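Local atomic coordinates of polyketide synthase PksR (Bacillus subtilis, PDB entry 4U3V), a protein that takes part in intermediate steps in the synthesis of the polyketide antibiotic bacillaene, this chain being its double-hotdog enoyl-isomerase domain. Residues Q32-Y37 and T94-A99; L110-R115 and P124-Q129; S183-I188 and D246-I251; F171-H176 and T208-L213. All blocks are in the same frame, centred on the assembly; numbering follows the deposited sequence.

Interaction 1: residues Q32-Y37 and T94-A99; sequences QDQFTY and TIELQA
Two backbone pairs, Asp33 with Leu97 and Phe35 with Ile95, hold residues 32-37 and 94-99 together as antiparallel strands. Each pair exchanges both of its N-H...O=C bonds, from Leu97 N to Asp33 O at 2.9 Å and from Phe35 N to Ile95 O at 3.0 Å, for example. Polar side chains line the face carrying Gln32, Gln34 and Thr36. Here Thr36 OG1 and Thr94 OG1 share a hydrogen bond of 3.2 Å, while a water joins Glu96 OE1 (2.9 Å) to Gln98 NE2. The Gln34 and Glu96 chains run side by side in the same direction, NE2 of Gln34 resting 3.5 Å from CG of Glu96, with the amide and carboxylate planes 67° apart; the other carboxylate oxygen, Glu96 OE2, pairs with Arg115. On the other face Leu97 CD1 meets the Phe35 ring at its edge, 3.9 Å from CD2. Asp33 also lies on that face, but its OD2 turns away to Tyr201 and His199 of the C-terminal hotdog. Phe35 stacks on His199 too, whereas within their own, N-terminal hotdog Leu97 reaches Tyr58 and Leu61 of helix 56-69, and Ile95 packs on Tyr114 of strand 108-116.

Interaction 2: residues L110-R115 and P124-Q129; sequences LQIMYR and PAAIGQ
Met113 curls back over Pro124 although its CB starts out away from residues 124-129. From CB the chain places CG anti to the carbonyl carbon (chi1 -44°), and two further bends, at chi2 and chi3, bring the sulfur and methyl round to the proline. SD lies 3.7 Å from Pro124 CA, and at the tip CE sits 3.7 Å from Pro124 N and 4.0 Å from Pro124 CD. The thioether thus crosses the pyrrolidine obliquely. Beside this pair the backbone register slips by one residue in a classic beta bulge: Ala125 and Ala126 both face Ile112, whose carbonyl oxygen accepts from both of them. Ala125 N approaches it at 2.7 Å, nearly along the C=O axis, whereas Ala126 N comes in on a lone pair at 3.2 Å. The bulge sits where the chain turns a corner, in the hairpin of strands 108-116 and 121-132 of the N-terminal hotdog fold. Further along, Leu110 and Gly128 form a regular antiparallel pair bonded in both directions. Ile112 CG1 packs on Ala126 CB at 4.1 Å, on the side that helix 56-69 covers, Leu110 touching Ala62 and Ala65, and Ala126 touching Tyr58. On the other side of the bulge, the Tyr114 ring holds Pro124 O in its plane at the edge, 4.0 Å from CE2, and brings CD2 near Ala125 CB.

Interaction 3: residues S183-I188 and D246-I251; sequences SILAKI and DCWLLI
The extended chain of Lys187 lies over one face of the Trp248 indole, in a pair of neighbouring antiparallel strands of the C-terminal hotdog fold. A chi1 of -164° and extended torsions beyond it stretch the lysine slantwise over the ring: CB stands 3.6 Å from the centroid of the six-membered ring and 12° off its normal, a CH-pi contact, and CD comes within 3.5 Å of Trp248 CZ2. Leu185 also meets this indole, its CG 3.7 Å from CE3. Tyr178 of strand 174-180 and Ile142 of helix 142-147 touch the tryptophan as well.

On the opposite face of the sheet, Ile184, Ala186, Ile188, Cys247, Leu249 and Ile251 form an apolar layer. Ile184 and Ile251 lie side by side, pointing the same way, with CG2 of the former 3.8 Å from CB of the latter. Ile188 instead crosses Leu249 at about a right angle, and its CG1 rests 3.6 Å from Cys247 SG. This layer looks onto helix 205-219, where Ile251 packs on Ala214 and Ile215, and Ile188 on Ser210. Three hydrogen-bonded backbone pairs, Ile184 with Ile251, Ala186 with Leu249 and Ile188 with Cys247, keep the two sets of side chains in register. At the tip of the lysine NZ remains 4.0 Å from Asp246 OD2, too far for a salt bridge, while Asp246 OD1 is paired with Arg189 NH1.

Interaction 4: residues F171-H176 and T208-L213; sequences FKTITH and TNSAYL
Phe171 brings its ring against the side-chain amide of Asn209, the two crossing at about a right angle, with ring and amide planes 58° apart. CD1 of the phenylalanine is the nearest ring atom, 3.5 Å from Asn209 ND2. The amide takes this place because CG of Asn209 is anti to the backbone N (chi1 -167°), which carries ND2 out from the helix toward residues 171-176. A water in the plane of the ring, at its edge, completes the link: it donates to Phe171 O at 2.8 Å and accepts from Asn209 ND2 at 2.9 Å, with a weak, longer bond to Ser210 OG. Trp167 meets the Phe171 ring edge-to-face, and Tyr41 adds another aromatic contact.

Two hydroxyls also meet across the contact. Thr173 OG1 and Ser210 OG lie only 2.5 Å apart, modelled as a hydrogen bond from the threonine, though so short a length is doubtful; the serine hydroxyl is also hydrogen-bonded to Leu206 O, one turn earlier in the helix. Ile174 and Leu213 supply the apolar part, with CD1 of the isoleucine 3.7 Å from CB of the leucine. Leu213 also presses CD1 to within 3.2 Å of Phe171 O. These contacts, largely buried, fasten the loop leading into strand 174-180 to helix 205-219. A long helix wrapped by a curved antiparallel sheet defines the hotdog fold, and Asn209 probably stands where dehydratase relatives carry a catalytic aspartate on this helix.

Overall arrangement
The four contacts divide between the two hotdogs. Interactions 1 and 2, with centres about 12 Å apart, share adjacent strands of the N-terminal half: Gln98 O lies 2.9 Å from Met113 N, probably hydrogen-bonded, and Ala99 packs on Ile112. Interactions 3 and 4, centred about 9 Å apart, belong to the C-terminal half and alternate along the chain; Lys187 O is 2.8 Å from Thr175 N. Interactions 1 and 3 lie on opposite sides of the chain's centre, their centres about 30 Å apart. Interaction 4 comes within about 8 Å of interaction 1, between nearest atoms, and Tyr41 touches both Phe35 and Phe171. Through Asn209, interaction 4 probably borders the active site.

Interaction 1: residues Q32-Y37 and T94-A99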
loop_
_atom_site.group_PDB
_atom_site.type_symbol
_atom_site.label_atom_id
_atom_site.label_comp_id
_atom_site.label_asym_id
_atom_site.label_seq_id
_atom_site.Cartn_x
_atom_site.Cartn_y
_atom_site.Cartn_z
ATOM N N GLN A 32 0.420 -14.548 -9.673
ATOM C CA GLN A 32 -0.994 -14.797 -9.395
ATOM C C GLN A 32 -1.190 -15.043 -7.938
ATOM O O GLN A 32 -0.288 -15.571 -7.249
ATOM C CB GLN A 32 -1.542 -15.986 -10.209
ATOM C CG GLN A 32 -0.751 -17.261 -10.062
ATOM C CD GLN A 32 -1.113 -18.288 -11.136
ATOM O OE1 GLN A 32 -2.179 -18.910 -11.060
ATOM N NE2 GLN A 32 -0.279 -18.392 -12.186
ATOM N N ASP A 33 -2.390 -14.717 -7.460
ATOM C CA ASP A 33 -2.736 -14.995 -6.065
ATOM C C ASP A 33 -4.266 -15.235 -6.039
ATOM O O ASP A 33 -4.966 -14.997 -7.022
ATOM C CB ASP A 33 -2.328 -13.795 -5.149
ATOM C CG ASP A 33 -2.160 -14.188 -3.654
ATOM O OD1 ASP A 33 -2.533 -15.317 -3.245
ATOM O OD2 ASP A 33 -1.650 -13.358 -2.857
ATOM N N GLN A 34 -4.768 -15.691 -4.903
ATOM C CA GLN A 34 -6.206 -15.975 -4.767
ATOM C C GLN A 34 -6.604 -15.559 -3.365
ATOM O O GLN A 34 -5.866 -15.774 -2.407
ATOM C CB GLN A 34 -6.510 -17.474 -4.874
ATOM C CG GLN A 34 -6.218 -18.118 -6.199
ATOM C CD GLN A 34 -6.954 -19.440 -6.321
ATOM O OE1 GLN A 34 -7.315 -20.053 -5.321
ATOM N NE2 GLN A 34 -7.173 -19.870 -7.547
ATOM N N PHE A 35 -7.811 -15.014 -3.248
ATOM C CA PHE A 35 -8.295 -14.519 -1.944
ATOM C C PHE A 35 -9.691 -15.075 -1.710
ATOM O O PHE A 35 -10.554 -14.997 -2.582
ATOM C CB PHE A 35 -8.354 -12.990 -1.930
ATOM C CG PHE A 35 -7.011 -12.361 -1.999
ATOM C CD1 PHE A 35 -6.266 -12.215 -0.842
ATOM C CD2 PHE A 35 -6.424 -12.074 -3.231
ATOM C CE1 PHE A 35 -4.963 -11.676 -0.890
ATOM C CE2 PHE A 35 -5.126 -11.548 -3.277
ATOM C CZ PHE A 35 -4.398 -11.368 -2.116
ATOM N N THR A 36 -9.896 -15.645 -0.534
ATOM C CA THR A 36 -11.186 -16.312 -0.252
ATOM C C THR A 36 -11.983 -15.535 0.820
ATOM O O THR A 36 -11.427 -14.812 1.646
ATOM C CB THR A 36 -10.940 -17.767 0.178
ATOM O OG1 THR A 36 -12.190 -18.479 0.201
ATOM C CG2 THR A 36 -10.300 -17.833 1.537
ATOM N N TYR A 37 -13.307 -15.659 0.795
ATOM C CA TYR A 37 -14.173 -14.846 1.650
ATOM C C TYR A 37 -13.730 -14.933 3.096
ATOM O O TYR A 37 -13.718 -13.932 3.819
ATOM C CB TYR A 37 -15.628 -15.335 1.546
ATOM C CG TYR A 37 -16.620 -14.520 2.339
ATOM C CD1 TYR A 37 -17.048 -13.268 1.877
ATOM C CD2 TYR A 37 -17.227 -15.044 3.487
ATOM C CE1 TYR A 37 -17.994 -12.530 2.570
ATOM C CE2 TYR A 37 -18.143 -14.286 4.212
ATOM C CZ TYR A 37 -18.524 -13.043 3.740
ATOM O OH TYR A 37 -19.499 -12.309 4.392
ATOM N N THR A 94 -14.062 -17.339 -4.107
ATOM C CA THR A 94 -12.613 -17.203 -4.134
ATOM C C THR A 94 -12.282 -16.454 -5.398
ATOM O O THR A 94 -12.713 -16.856 -6.476
ATOM C CB THR A 94 -11.902 -18.584 -4.130
ATOM O OG1 THR A 94 -12.165 -19.268 -2.894
ATOM C CG2 THR A 94 -10.370 -18.393 -4.247
ATOM N N ILE A 95 -11.609 -15.300 -5.266
ATOM C CA ILE A 95 -11.241 -14.484 -6.417
ATOM C C ILE A 95 -9.778 -14.672 -6.797
ATOM O O ILE A 95 -8.908 -14.518 -5.952
ATOM C CB ILE A 95 -11.396 -12.984 -6.108
ATOM C CG1 ILE A 95 -12.816 -12.670 -5.620
ATOM C CG2 ILE A 95 -10.972 -12.148 -7.316
ATOM C CD1 ILE A 95 -13.901 -13.406 -6.362
ATOM N N GLU A 96 -9.521 -14.898 -8.091
ATOM C CA GLU A 96 -8.163 -15.054 -8.600
ATOM C C GLU A 96 -7.724 -13.691 -9.105
ATOM O O GLU A 96 -8.492 -13.003 -9.776
ATOM C CB GLU A 96 -8.162 -16.019 -9.802
ATOM C CG GLU A 96 -8.638 -17.442 -9.561
ATOM C CD GLU A 96 -8.755 -18.214 -10.886
ATOM O OE1 GLU A 96 -7.712 -18.550 -11.481
ATOM O OE2 GLU A 96 -9.885 -18.365 -11.391
ATOM N N LEU A 97 -6.476 -13.317 -8.809
ATOM C CA LEU A 97 -5.827 -12.175 -9.395
ATOM C C LEU A 97 -4.568 -12.583 -10.159
ATOM O O LEU A 97 -3.866 -13.478 -9.752
ATOM C CB LEU A 97 -5.408 -11.182 -8.312
ATOM C CG LEU A 97 -6.518 -10.266 -7.807
ATOM C CD1 LEU A 97 -7.417 -11.072 -6.894
ATOM C CD2 LEU A 97 -5.892 -9.070 -7.101
ATOM N N GLN A 98 -4.298 -11.912 -11.277
ATOM C CA GLN A 98 -3.065 -12.151 -12.023
ATOM C C GLN A 98 -2.493 -10.784 -12.358
ATOM O O GLN A 98 -3.250 -9.829 -12.596
ATOM C CB GLN A 98 -3.357 -12.920 -13.333
ATOM C CG GLN A 98 -3.621 -14.407 -13.101
ATOM C CD GLN A 98 -3.799 -15.225 -14.380
ATOM O OE1 GLN A 98 -3.773 -14.695 -15.489
ATOM N NE2 GLN A 98 -4.091 -16.508 -14.211
ATOM N N ALA A 99 -1.177 -10.710 -12.512
ATOM C CA ALA A 99 -0.518 -9.433 -12.831
ATOM C C ALA A 99 0.222 -9.675 -14.115
ATOM O O ALA A 99 1.156 -10.458 -14.118
ATOM C CB ALA A 99 0.465 -9.038 -11.746
HETATM O O HOH W 1 -5.030 -17.524 -12.150
#

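Interaction 2: residues L110-R115 and P124-Q129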
loop_
_atom_site.group_PDB
_atom_site.type_symbol
_atom_site.label_atom_id
_atom_site.label_comp_id
_atom_site.label_asym_id
_atom_site.label_seq_id
_atom_site.Cartn_x
_atom_site.Cartn_y
_atom_site.Cartn_z
ATOM N N LEU A 110 1.700 -2.830 -16.580
ATOM C CA LEU A 110 1.210 -3.957 -15.781
ATOM C C LEU A 110 -0.306 -3.869 -15.697
ATOM O O LEU A 110 -0.849 -2.829 -15.334
ATOM C CB LEU A 110 1.782 -3.913 -14.361
ATOM C CG LEU A 110 3.305 -4.029 -14.225
ATOM C CD1 LEU A 110 3.726 -3.776 -12.786
ATOM C CD2 LEU A 110 3.809 -5.373 -14.717
ATOM N N GLN A 111 -0.991 -4.961 -16.019
ATOM C CA GLN A 111 -2.410 -5.052 -15.773
ATOM C C GLN A 111 -2.715 -6.080 -14.675
ATOM O O GLN A 111 -2.420 -7.256 -14.825
ATOM C CB GLN A 111 -3.119 -5.494 -17.039
ATOM C CG GLN A 111 -3.008 -4.475 -18.145
ATOM C CD GLN A 111 -4.256 -4.443 -18.983
ATOM O OE1 GLN A 111 -4.265 -4.952 -20.103
ATOM N NE2 GLN A 111 -5.341 -3.927 -18.413
ATOM N N ILE A 112 -3.265 -5.616 -13.568
ATOM C CA ILE A 112 -3.697 -6.516 -12.513
ATOM C C ILE A 112 -5.162 -6.808 -12.746
ATOM O O ILE A 112 -6.019 -5.928 -12.592
ATOM C CB ILE A 112 -3.550 -5.878 -11.107
ATOM C CG1 ILE A 112 -2.162 -5.258 -10.891
ATOM C CG2 ILE A 112 -3.864 -6.910 -10.044
ATOM C CD1 ILE A 112 -1.024 -6.159 -11.250
ATOM N N MET A 113 -5.459 -8.066 -13.072
ATOM C CA MET A 113 -6.814 -8.471 -13.442
ATOM C C MET A 113 -7.343 -9.403 -12.377
ATOM O O MET A 113 -6.580 -10.110 -11.710
ATOM C CB MET A 113 -6.795 -9.249 -14.778
ATOM C CG MET A 113 -5.916 -8.630 -15.857
ATOM S SD MET A 113 -6.795 -7.230 -16.566
ATOM C CE MET A 113 -8.149 -8.010 -17.463
ATOM N N TYR A 114 -8.664 -9.429 -12.230
ATOM C CA TYR A 114 -9.288 -10.403 -11.375
ATOM C C TYR A 114 -10.398 -11.111 -12.112
ATOM O O TYR A 114 -10.933 -10.592 -13.093
ATOM C CB TYR A 114 -9.849 -9.745 -10.107
ATOM C CG TYR A 114 -11.117 -8.935 -10.325
ATOM C CD1 TYR A 114 -12.349 -9.422 -9.932
ATOM C CD2 TYR A 114 -11.049 -7.690 -10.920
ATOM C CE1 TYR A 114 -13.494 -8.664 -10.110
ATOM C CE2 TYR A 114 -12.182 -6.925 -11.117
ATOM C CZ TYR A 114 -13.392 -7.425 -10.707
ATOM O OH TYR A 114 -14.504 -6.661 -10.880
ATOM N N ARG A 115 -10.699 -12.310 -11.657
ATOM C CA ARG A 115 -11.672 -13.126 -12.376
ATOM C C ARG A 115 -12.982 -13.013 -11.652
ATOM O O ARG A 115 -13.131 -13.499 -10.525
ATOM C CB ARG A 115 -11.189 -14.566 -12.503
ATOM C CG ARG A 115 -12.055 -15.436 -13.398
ATOM C CD ARG A 115 -11.357 -16.773 -13.624
ATOM N NE ARG A 115 -10.900 -16.910 -15.003
ATOM C CZ ARG A 115 -9.927 -17.723 -15.415
ATOM N NH1 ARG A 115 -9.192 -18.420 -14.548
ATOM N NH2 ARG A 115 -9.615 -17.757 -16.702
ATOM N N PRO A 124 -10.090 -5.679 -15.270
ATOM C CA PRO A 124 -8.989 -4.938 -14.633
ATOM C C PRO A 124 -9.304 -4.400 -13.216
ATOM O O PRO A 124 -10.404 -3.851 -12.957
ATOM C CB PRO A 124 -8.673 -3.816 -15.643
ATOM C CG PRO A 124 -9.948 -3.637 -16.401
ATOM C CD PRO A 124 -10.582 -5.008 -16.496
ATOM N N ALA A 125 -8.418 -4.708 -12.272
ATOM C CA ALA A 125 -8.500 -4.168 -10.923
ATOM C C ALA A 125 -7.593 -2.937 -10.806
ATOM O O ALA A 125 -7.929 -1.973 -10.091
ATOM C CB ALA A 125 -8.050 -5.229 -9.915
ATOM N N ALA A 126 -6.422 -3.017 -11.435
ATOM C CA ALA A 126 -5.410 -1.918 -11.367
ATOM C C ALA A 126 -4.532 -1.907 -12.590
ATOM O O ALA A 126 -4.355 -2.929 -13.226
ATOM C CB ALA A 126 -4.537 -2.067 -10.099
ATOM N N ILE A 127 -3.935 -0.749 -12.887
ATOM C CA ILE A 127 -3.024 -0.634 -14.008
ATOM C C ILE A 127 -1.879 0.235 -13.557
ATOM O O ILE A 127 -2.058 1.094 -12.684
ATOM C CB ILE A 127 -3.728 0.003 -15.230
ATOM C CG1 ILE A 127 -4.276 1.389 -14.878
ATOM C CG2 ILE A 127 -4.856 -0.903 -15.710
ATOM C CD1 ILE A 127 -3.968 2.472 -15.899
ATOM N N GLY A 128 -0.683 -0.120 -14.006
ATOM C CA GLY A 128 0.519 0.700 -13.759
ATOM C C GLY A 128 1.626 0.458 -14.772
ATOM O O GLY A 128 1.404 -0.172 -15.824
ATOM N N GLN A 129 2.838 0.867 -14.405
ATOM C CA GLN A 129 4.016 0.641 -15.221
ATOM C C GLN A 129 5.123 0.186 -14.315
ATOM O O GLN A 129 5.114 0.484 -13.118
ATOM C CB GLN A 129 4.431 1.936 -15.919
ATOM C CG GLN A 129 3.408 2.417 -16.936
ATOM C CD GLN A 129 3.766 3.765 -17.522
ATOM O OE1 GLN A 129 4.912 4.196 -17.449
ATOM N NE2 GLN A 129 2.774 4.460 -18.053
#

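Interaction 3: residues S183-I188 and D246-I251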
loop_
_atom_site.group_PDB
_atom_site.type_symbol
_atom_site.label_atom_id
_atom_site.label_comp_id
_atom_site.label_asym_id
_atom_site.label_seq_id
_atom_site.Cartn_x
_atom_site.Cartn_y
_atom_site.Cartn_z
ATOM N N SER A 183 2.421 16.618 8.311
ATOM C CA SER A 183 3.051 15.295 8.262
ATOM C C SER A 183 2.631 14.386 9.395
ATOM O O SER A 183 2.116 14.827 10.440
ATOM C CB SER A 183 4.586 15.407 8.253
ATOM O OG SER A 183 5.009 16.049 9.421
ATOM N N ILE A 184 2.964 13.110 9.252
ATOM C CA ILE A 184 2.800 12.188 10.381
ATOM C C ILE A 184 3.922 11.187 10.329
ATOM O O ILE A 184 4.365 10.817 9.254
ATOM C CB ILE A 184 1.391 11.528 10.410
ATOM C CG1 ILE A 184 1.135 10.828 11.773
ATOM C CG2 ILE A 184 1.162 10.638 9.168
ATOM C CD1 ILE A 184 -0.330 10.529 12.029
ATOM N N LEU A 185 4.400 10.760 11.507
ATOM C CA LEU A 185 5.488 9.782 11.593
ATOM C C LEU A 185 4.941 8.603 12.389
ATOM O O LEU A 185 4.348 8.777 13.446
ATOM C CB LEU A 185 6.733 10.391 12.287
ATOM C CG LEU A 185 7.813 9.385 12.703
ATOM C CD1 LEU A 185 8.631 9.046 11.488
ATOM C CD2 LEU A 185 8.678 10.019 13.813
ATOM N N ALA A 186 4.941 7.424 11.776
ATOM C CA ALA A 186 4.321 6.249 12.378
ATOM C C ALA A 186 5.409 5.198 12.610
ATOM O O ALA A 186 6.255 4.964 11.732
ATOM C CB ALA A 186 3.244 5.673 11.452
ATOM N N LYS A 187 5.408 4.592 13.789
ATOM C CA LYS A 187 6.172 3.350 13.951
ATOM C C LYS A 187 5.227 2.174 13.760
ATOM O O LYS A 187 4.128 2.156 14.327
ATOM C CB LYS A 187 6.815 3.283 15.339
ATOM C CG LYS A 187 7.913 2.230 15.401
ATOM C CD LYS A 187 8.499 2.124 16.795
ATOM C CE LYS A 187 9.752 1.258 16.786
ATOM N NZ LYS A 187 10.232 1.169 18.192
ATOM N N ILE A 188 5.636 1.207 12.942
ATOM C CA ILE A 188 4.823 0.033 12.719
ATOM C C ILE A 188 5.535 -1.264 13.070
ATOM O O ILE A 188 6.752 -1.312 13.158
ATOM C CB ILE A 188 4.269 -0.009 11.273
ATOM C CG1 ILE A 188 5.360 -0.370 10.251
ATOM C CG2 ILE A 188 3.630 1.348 10.943
ATOM C CD1 ILE A 188 4.861 -0.296 8.803
ATOM N N ASP A 246 10.216 -4.064 12.929
ATOM C CA ASP A 246 9.876 -2.681 13.225
ATOM C C ASP A 246 10.413 -1.761 12.149
ATOM O O ASP A 246 11.546 -1.918 11.684
ATOM C CB ASP A 246 10.431 -2.266 14.585
ATOM C CG ASP A 246 9.700 -2.916 15.738
ATOM O OD1 ASP A 246 8.717 -3.660 15.500
ATOM O OD2 ASP A 246 10.101 -2.664 16.893
ATOM N N CYS A 247 9.606 -0.777 11.769
ATOM C CA CYS A 247 10.096 0.273 10.934
ATOM C C CYS A 247 9.176 1.487 11.059
ATOM O O CYS A 247 8.199 1.464 11.824
ATOM C CB CYS A 247 10.191 -0.179 9.479
ATOM S SG CYS A 247 8.619 -0.724 8.774
ATOM N N TRP A 248 9.620 2.575 10.449
ATOM C CA TRP A 248 8.933 3.858 10.567
ATOM C C TRP A 248 8.427 4.311 9.216
ATOM O O TRP A 248 8.992 3.968 8.185
ATOM C CB TRP A 248 9.906 4.906 11.086
ATOM C CG TRP A 248 10.396 4.637 12.482
ATOM C CD1 TRP A 248 11.449 3.793 12.865
ATOM C CD2 TRP A 248 9.887 5.198 13.728
ATOM N NE1 TRP A 248 11.586 3.775 14.227
ATOM C CE2 TRP A 248 10.696 4.603 14.808
ATOM C CE3 TRP A 248 8.846 6.047 14.064
ATOM C CZ2 TRP A 248 10.498 4.932 16.149
ATOM C CZ3 TRP A 248 8.696 6.420 15.411
ATOM C CH2 TRP A 248 9.499 5.865 16.429
ATOM N N LEU A 249 7.318 5.052 9.218
ATOM C CA LEU A 249 6.820 5.682 7.962
ATOM C C LEU A 249 6.807 7.191 8.242
ATOM O O LEU A 249 6.168 7.615 9.206
ATOM C CB LEU A 249 5.373 5.222 7.672
ATOM C CG LEU A 249 5.086 3.723 7.669
ATOM C CD1 LEU A 249 3.587 3.482 7.406
ATOM C CD2 LEU A 249 5.938 3.139 6.554
ATOM N N LEU A 250 7.424 7.976 7.366
ATOM C CA LEU A 250 7.390 9.422 7.494
ATOM C C LEU A 250 6.575 9.902 6.297
ATOM O O LEU A 250 6.947 9.695 5.130
ATOM C CB LEU A 250 8.825 9.979 7.454
ATOM C CG LEU A 250 8.933 11.508 7.363
ATOM C CD1 LEU A 250 8.080 12.167 8.436
ATOM C CD2 LEU A 250 10.388 11.935 7.480
ATOM N N ILE A 251 5.424 10.501 6.594
ATOM C CA ILE A 251 4.428 10.778 5.548
ATOM C C ILE A 251 4.181 12.281 5.500
ATOM O O ILE A 251 3.995 12.906 6.526
ATOM C CB ILE A 251 3.118 10.066 5.943
ATOM C CG1 ILE A 251 3.436 8.551 5.939
ATOM C CG2 ILE A 251 1.973 10.498 5.015
ATOM C CD1 ILE A 251 2.326 7.687 6.469
#

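Interaction 4: residues F171-H176 and T208-L213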
loop_
_atom_site.group_PDB
_atom_site.type_symbol
_atom_site.label_atom_id
_atom_site.label_comp_id
_atom_site.label_asym_id
_atom_site.label_seq_id
_atom_site.Cartn_x
_atom_site.Cartn_y
_atom_site.Cartn_z
ATOM N N PHE A 171 -4.419 -6.083 10.167
ATOM C CA PHE A 171 -4.045 -4.754 9.595
ATOM C C PHE A 171 -3.617 -3.734 10.664
ATOM O O PHE A 171 -3.117 -2.641 10.336
ATOM C CB PHE A 171 -5.196 -4.187 8.747
ATOM C CG PHE A 171 -5.488 -4.998 7.504
ATOM C CD1 PHE A 171 -4.594 -5.005 6.441
ATOM C CD2 PHE A 171 -6.635 -5.786 7.417
ATOM C CE1 PHE A 171 -4.814 -5.789 5.311
ATOM C CE2 PHE A 171 -6.875 -6.552 6.282
ATOM C CZ PHE A 171 -5.955 -6.574 5.235
ATOM N N LYS A 172 -3.838 -4.056 11.940
ATOM C CA LYS A 172 -3.528 -3.103 13.018
ATOM C C LYS A 172 -2.046 -3.128 13.387
ATOM O O LYS A 172 -1.655 -3.682 14.418
ATOM C CB LYS A 172 -4.401 -3.387 14.243
ATOM C CG LYS A 172 -5.879 -3.268 13.928
ATOM C CD LYS A 172 -6.765 -3.229 15.164
ATOM C CE LYS A 172 -8.192 -2.923 14.757
ATOM N NZ LYS A 172 -9.172 -3.133 15.853
ATOM N N THR A 173 -1.224 -2.510 12.550
ATOM C CA THR A 173 0.219 -2.621 12.629
ATOM C C THR A 173 0.864 -1.426 13.335
ATOM O O THR A 173 2.069 -1.422 13.564
ATOM C CB THR A 173 0.813 -2.687 11.229
ATOM O OG1 THR A 173 0.385 -1.536 10.500
ATOM C CG2 THR A 173 0.318 -3.917 10.487
ATOM N N ILE A 174 0.087 -0.392 13.617
ATOM C CA ILE A 174 0.715 0.872 14.037
ATOM C C ILE A 174 0.913 0.833 15.556
ATOM O O ILE A 174 -0.020 0.525 16.291
ATOM C CB ILE A 174 -0.194 2.044 13.714
ATOM C CG1 ILE A 174 -0.232 2.213 12.190
ATOM C CG2 ILE A 174 0.307 3.333 14.399
ATOM C CD1 ILE A 174 -1.320 3.143 11.717
ATOM N N THR A 175 2.119 1.151 16.011
ATOM C CA THR A 175 2.385 1.211 17.468
ATOM C C THR A 175 2.566 2.617 18.024
ATOM O O THR A 175 2.312 2.854 19.216
ATOM C CB THR A 175 3.611 0.360 17.855
ATOM O OG1 THR A 175 4.790 0.882 17.210
ATOM C CG2 THR A 175 3.397 -1.077 17.397
ATOM N N HIS A 176 3.076 3.531 17.203
ATOM C CA HIS A 176 3.247 4.921 17.651
ATOM C C HIS A 176 2.934 5.870 16.522
ATOM O O HIS A 176 3.246 5.571 15.376
ATOM C CB HIS A 176 4.687 5.161 18.081
ATOM C CG HIS A 176 5.175 4.217 19.156
ATOM N ND1 HIS A 176 5.545 2.949 18.892
ATOM C CD2 HIS A 176 5.415 4.424 20.516
ATOM C CE1 HIS A 176 5.973 2.359 20.026
ATOM N NE2 HIS A 176 5.898 3.264 21.021
ATOM N N THR A 208 2.108 -1.090 2.641
ATOM C CA THR A 208 1.337 -0.061 1.948
ATOM C C THR A 208 0.070 0.278 2.694
ATOM O O THR A 208 -0.320 1.437 2.830
ATOM C CB THR A 208 1.006 -0.592 0.531
ATOM O OG1 THR A 208 2.239 -0.961 -0.111
ATOM C CG2 THR A 208 0.247 0.444 -0.278
ATOM N N ASN A 209 -0.595 -0.716 3.253
ATOM C CA ASN A 209 -1.797 -0.391 3.949
ATOM C C ASN A 209 -1.509 0.419 5.238
ATOM O O ASN A 209 -2.350 1.205 5.653
ATOM C CB ASN A 209 -2.579 -1.673 4.287
ATOM C CG ASN A 209 -3.985 -1.372 4.735
ATOM O OD1 ASN A 209 -4.830 -1.004 3.916
ATOM N ND2 ASN A 209 -4.254 -1.494 6.068
ATOM N N SER A 210 -0.370 0.161 5.897
ATOM C CA SER A 210 -0.028 0.896 7.102
ATOM C C SER A 210 0.120 2.364 6.765
ATOM O O SER A 210 -0.278 3.235 7.567
ATOM C CB SER A 210 1.275 0.365 7.704
ATOM O OG SER A 210 1.012 -0.947 8.188
ATOM N N ALA A 211 0.592 2.633 5.555
ATOM C CA ALA A 211 0.733 4.019 5.112
ATOM C C ALA A 211 -0.651 4.655 4.980
ATOM O O ALA A 211 -0.874 5.782 5.403
ATOM C CB ALA A 211 1.542 4.114 3.803
ATOM N N TYR A 212 -1.628 3.925 4.440
ATOM C CA TYR A 212 -2.984 4.445 4.405
ATOM C C TYR A 212 -3.539 4.716 5.825
ATOM O O TYR A 212 -4.181 5.723 6.072
ATOM C CB TYR A 212 -3.837 3.420 3.634
ATOM C CG TYR A 212 -5.303 3.667 3.590
ATOM C CD1 TYR A 212 -5.833 4.905 3.239
ATOM C CD2 TYR A 212 -6.179 2.607 3.797
ATOM C CE1 TYR A 212 -7.211 5.095 3.188
ATOM C CE2 TYR A 212 -7.549 2.777 3.703
ATOM C CZ TYR A 212 -8.060 4.012 3.419
ATOM O OH TYR A 212 -9.447 4.127 3.316
ATOM N N LEU A 213 -3.333 3.780 6.755
ATOM C CA LEU A 213 -3.908 3.960 8.098
ATOM C C LEU A 213 -3.272 5.196 8.797
ATOM O O LEU A 213 -3.990 5.969 9.464
ATOM C CB LEU A 213 -3.651 2.692 8.927
ATOM C CG LEU A 213 -4.474 1.466 8.515
ATOM C CD1 LEU A 213 -3.976 0.228 9.250
ATOM C CD2 LEU A 213 -5.937 1.707 8.815
HETATM O O HOH W 2 -2.049 -2.431 7.732
#